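PDB 2G3W: hypothetical protein XAC2396 from Xanthomonas axonopodis pv. citri, which is of unknown function, but is built around a variation of the PD-(D/E)XK nuclease motif and may be related to that group of enzymes. Local coordinates for residues 92-96 with 125-129. Residues are numbered along the deposited sequence; the frame is centred on the assembly and turned at random.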
ATOM      1  N   VAL A  92      15.206  13.262   5.189  1.00 33.82           N
ATOM      2  CA  VAL A  92      14.553  11.956   5.371  1.00 34.64           C
ATOM      3  C   VAL A  92      15.276  11.166   6.459  1.00 34.74           C
ATOM      4  O   VAL A  92      14.637  10.632   7.379  1.00 34.82           O
ATOM      5  CB  VAL A  92      14.400  11.169   4.058  1.00 34.99           C
ATOM      6  CG1 VAL A  92      13.803   9.791   4.330  1.00 34.33           C
ATOM      7  CG2 VAL A  92      13.456  11.897   3.161  1.00 35.01           C
ATOM      8  N   ARG A  93      16.612  11.127   6.386  1.00 34.06           N
ATOM      9  CA  ARG A  93      17.397  10.389   7.363  0.50 34.37           C
ATOM     10  C   ARG A  93      17.131  10.878   8.780  1.00 34.44           C
ATOM     11  O   ARG A  93      16.918  10.074   9.676  1.00 34.08           O
ATOM     12  CB  ARG A  93      18.890  10.472   7.048  0.50 33.63           C
ATOM     13  CG  ARG A  93      19.694   9.398   7.740  0.50 33.10           C
ATOM     14  CD  ARG A  93      21.180   9.658   7.662  0.50 30.75           C
ATOM     15  NE  ARG A  93      21.576  10.984   8.145  0.50 26.67           N
ATOM     16  CZ  ARG A  93      21.529  11.385   9.414  0.50 27.74           C
ATOM     17  NH1 ARG A  93      21.069  10.578  10.366  0.50 27.54           N
ATOM     18  NH2 ARG A  93      21.937  12.606   9.734  0.50 26.10           N
ATOM     19  N   LYS A  94      17.164  12.200   8.957  1.00 35.30           N
ATOM     20  CA  LYS A  94      16.906  12.865  10.233  1.00 36.12           C
ATOM     21  C   LYS A  94      15.540  12.474  10.802  1.00 36.12           C
ATOM     22  O   LYS A  94      15.424  12.109  11.989  1.00 35.83           O
ATOM     23  CB  LYS A  94      16.951  14.390  10.054  1.00 35.29           C
ATOM     24  CG  LYS A  94      16.637  15.189  11.354  1.00 37.84           C
ATOM     25  CD  LYS A  94      16.031  16.585  11.106  1.00 37.01           C
ATOM     26  N   ALA A  95      14.502  12.544   9.969  1.00 35.56           N
ATOM     27  CA  ALA A  95      13.160  12.270  10.492  1.00 35.07           C
ATOM     28  C   ALA A  95      13.047  10.818  11.008  1.00 34.63           C
ATOM     29  O   ALA A  95      12.510  10.584  12.089  1.00 33.74           O
ATOM     30  CB  ALA A  95      12.104  12.582   9.445  1.00 35.56           C
ATOM     31  N   CYS A  96      13.614   9.847  10.274  1.00 33.73           N
ATOM     32  CA  CYS A  96      13.538   8.449  10.707  1.00 33.55           C
ATOM     33  C   CYS A  96      14.336   8.196  11.976  1.00 33.86           C
ATOM     34  O   CYS A  96      13.975   7.357  12.837  1.00 33.45           O
ATOM     35  CB  CYS A  96      13.990   7.500   9.594  1.00 33.78           C
ATOM     36  SG  CYS A  96      12.671   7.179   8.379  1.00 33.83           S
ATOM     37  N   ARG A 125      16.129   1.135   3.134  1.00 34.51           N
ATOM     38  CA  ARG A 125      17.080   1.099   4.303  1.00 32.93           C
ATOM     39  C   ARG A 125      16.374   1.541   5.598  1.00 31.86           C
ATOM     40  O   ARG A 125      16.896   1.343   6.704  1.00 31.56           O
ATOM     41  CB  ARG A 125      18.287   2.037   4.063  1.00 32.52           C
ATOM     42  CG  ARG A 125      17.883   3.530   3.920  1.00 32.40           C
ATOM     43  CD  ARG A 125      19.025   4.498   3.614  1.00 33.52           C
ATOM     44  NE  ARG A 125      19.770   4.876   4.832  1.00 35.33           N
ATOM     45  CZ  ARG A 125      20.812   5.713   4.865  1.00 35.47           C
ATOM     46  NH1 ARG A 125      21.255   6.289   3.751  1.00 35.36           N
ATOM     47  NH2 ARG A 125      21.413   5.985   6.017  1.00 35.94           N
ATOM     48  N   TYR A 126      15.197   2.147   5.478  1.00 31.38           N
ATOM     49  CA  TYR A 126      14.457   2.613   6.681  1.00 31.67           C
ATOM     50  C   TYR A 126      13.289   1.696   7.020  1.00 32.58           C
ATOM     51  O   TYR A 126      12.579   1.276   6.120  1.00 33.93           O
ATOM     52  CB  TYR A 126      13.934   4.045   6.505  1.00 31.58           C
ATOM     53  CG  TYR A 126      15.012   5.060   6.158  1.00 32.09           C
ATOM     54  CD1 TYR A 126      15.953   5.456   7.108  1.00 31.71           C
ATOM     55  CD2 TYR A 126      15.038   5.655   4.914  1.00 32.28           C
ATOM     56  CE1 TYR A 126      16.938   6.378   6.803  1.00 32.93           C
ATOM     57  CE2 TYR A 126      15.989   6.607   4.600  1.00 29.54           C
ATOM     58  CZ  TYR A 126      16.954   6.947   5.556  1.00 32.76           C
ATOM     59  OH  TYR A 126      17.932   7.856   5.249  1.00 31.93           O
ATOM     60  N   ARG A 127      13.067   1.406   8.302  1.00 31.81           N
ATOM     61  CA  ARG A 127      11.942   0.522   8.690  1.00 31.57           C
ATOM     62  C   ARG A 127      10.729   1.253   9.356  1.00 32.01           C
ATOM     63  O   ARG A 127       9.669   0.651   9.588  1.00 30.91           O
ATOM     64  CB  ARG A 127      12.448  -0.695   9.517  1.00 32.72           C
ATOM     65  CG  ARG A 127      12.848  -0.334  10.958  1.00 33.66           C
ATOM     66  CD  ARG A 127      13.245  -1.537  11.826  0.25 30.11           C
ATOM     67  NE  ARG A 127      12.597  -2.814  11.490  0.25 25.60           N
ATOM     68  CZ  ARG A 127      11.476  -3.286  12.040  0.25 22.88           C
ATOM     69  NH1 ARG A 127      10.818  -2.589  12.948  0.25 20.06           N
ATOM     70  NH2 ARG A 127      10.999  -4.463  11.655  0.25 21.73           N
ATOM     71  N   ASN A 128      10.880   2.549   9.634  1.00 30.86           N
ATOM     72  CA  ASN A 128       9.869   3.312  10.371  1.00 32.43           C
ATOM     73  C   ASN A 128       9.375   4.477   9.534  1.00 32.19           C
ATOM     74  O   ASN A 128       8.838   5.460  10.044  1.00 32.84           O
ATOM     75  CB  ASN A 128      10.429   3.797  11.710  1.00 32.35           C
ATOM     76  CG  ASN A 128      11.603   4.783  11.551  1.00 34.05           C
ATOM     77  OD1 ASN A 128      12.391   4.690  10.610  1.00 32.75           O
ATOM     78  ND2 ASN A 128      11.723   5.717  12.499  1.00 34.87           N
ATOM     79  N   LEU A 129       9.559   4.351   8.236  1.00 31.96           N
ATOM     80  CA  LEU A 129       9.189   5.387   7.291  1.00 32.12           C
ATOM     81  C   LEU A 129       7.906   5.032   6.561  1.00 31.92           C
ATOM     82  O   LEU A 129       7.722   3.901   6.140  1.00 31.28           O
ATOM     83  CB  LEU A 129      10.328   5.553   6.276  1.00 32.78           C
ATOM     84  CG  LEU A 129      10.115   6.504   5.086  1.00 35.20           C
ATOM     85  CD1 LEU A 129       9.828   7.918   5.551  1.00 30.83           C
ATOM     86  CD2 LEU A 129      11.400   6.465   4.238  1.00 31.08           C
TER
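With SG of Cys-96 anti to its own carbonyl carbon (chi1 -81°) and CG of Tyr-126 placed likewise, the thiol of helix 89-98 and the phenol of the loop after helix 110-123 are brought together. The sulfur lies obliquely over the tyrosine, 4.3 Å from SG to the centroid of the Tyr-126 ring and 32° off the ring normal, a Cys sulfur-aromatic contact. It also packs against the side chain of Leu-129, with SG of Cys-96 3.5 Å from CB of Leu-129. The phenol reaches the preceding turn of the helix: CE2 of Tyr-126 meets CG1 of Val-92 at 3.9 Å, and its OH comes to 3.3 Å from CB of Arg-93. Arg-125 folds back along its neighbour, its CG 3.6 Å above the Tyr-126 ring plane and its guanidinium centred over the phenol oxygen, so that the tyrosine is layered between this arginine and the helix.

The polar link is made by Asn-128, whose ND2 donates to O of Cys-96 at 2.8 Å. This bond is nearly straight (164° at the hydrogen), uses a lone pair in the carbonyl plane and stays close to the amide plane. A second bond from ND2, to O of Arg-100, restrains the rotation of the amide.

Cys-96 and Ala-95 also touch Ala-102 of strand 101-106, to which the backbone of Asn-128 is hydrogen-bonded. The contact joins two successive beta-alpha-beta units built on the adjacent parallel strands 78-84, 101-106 and 129-133: helix 89-98 of the first meets the loop leading into the last strand of the second.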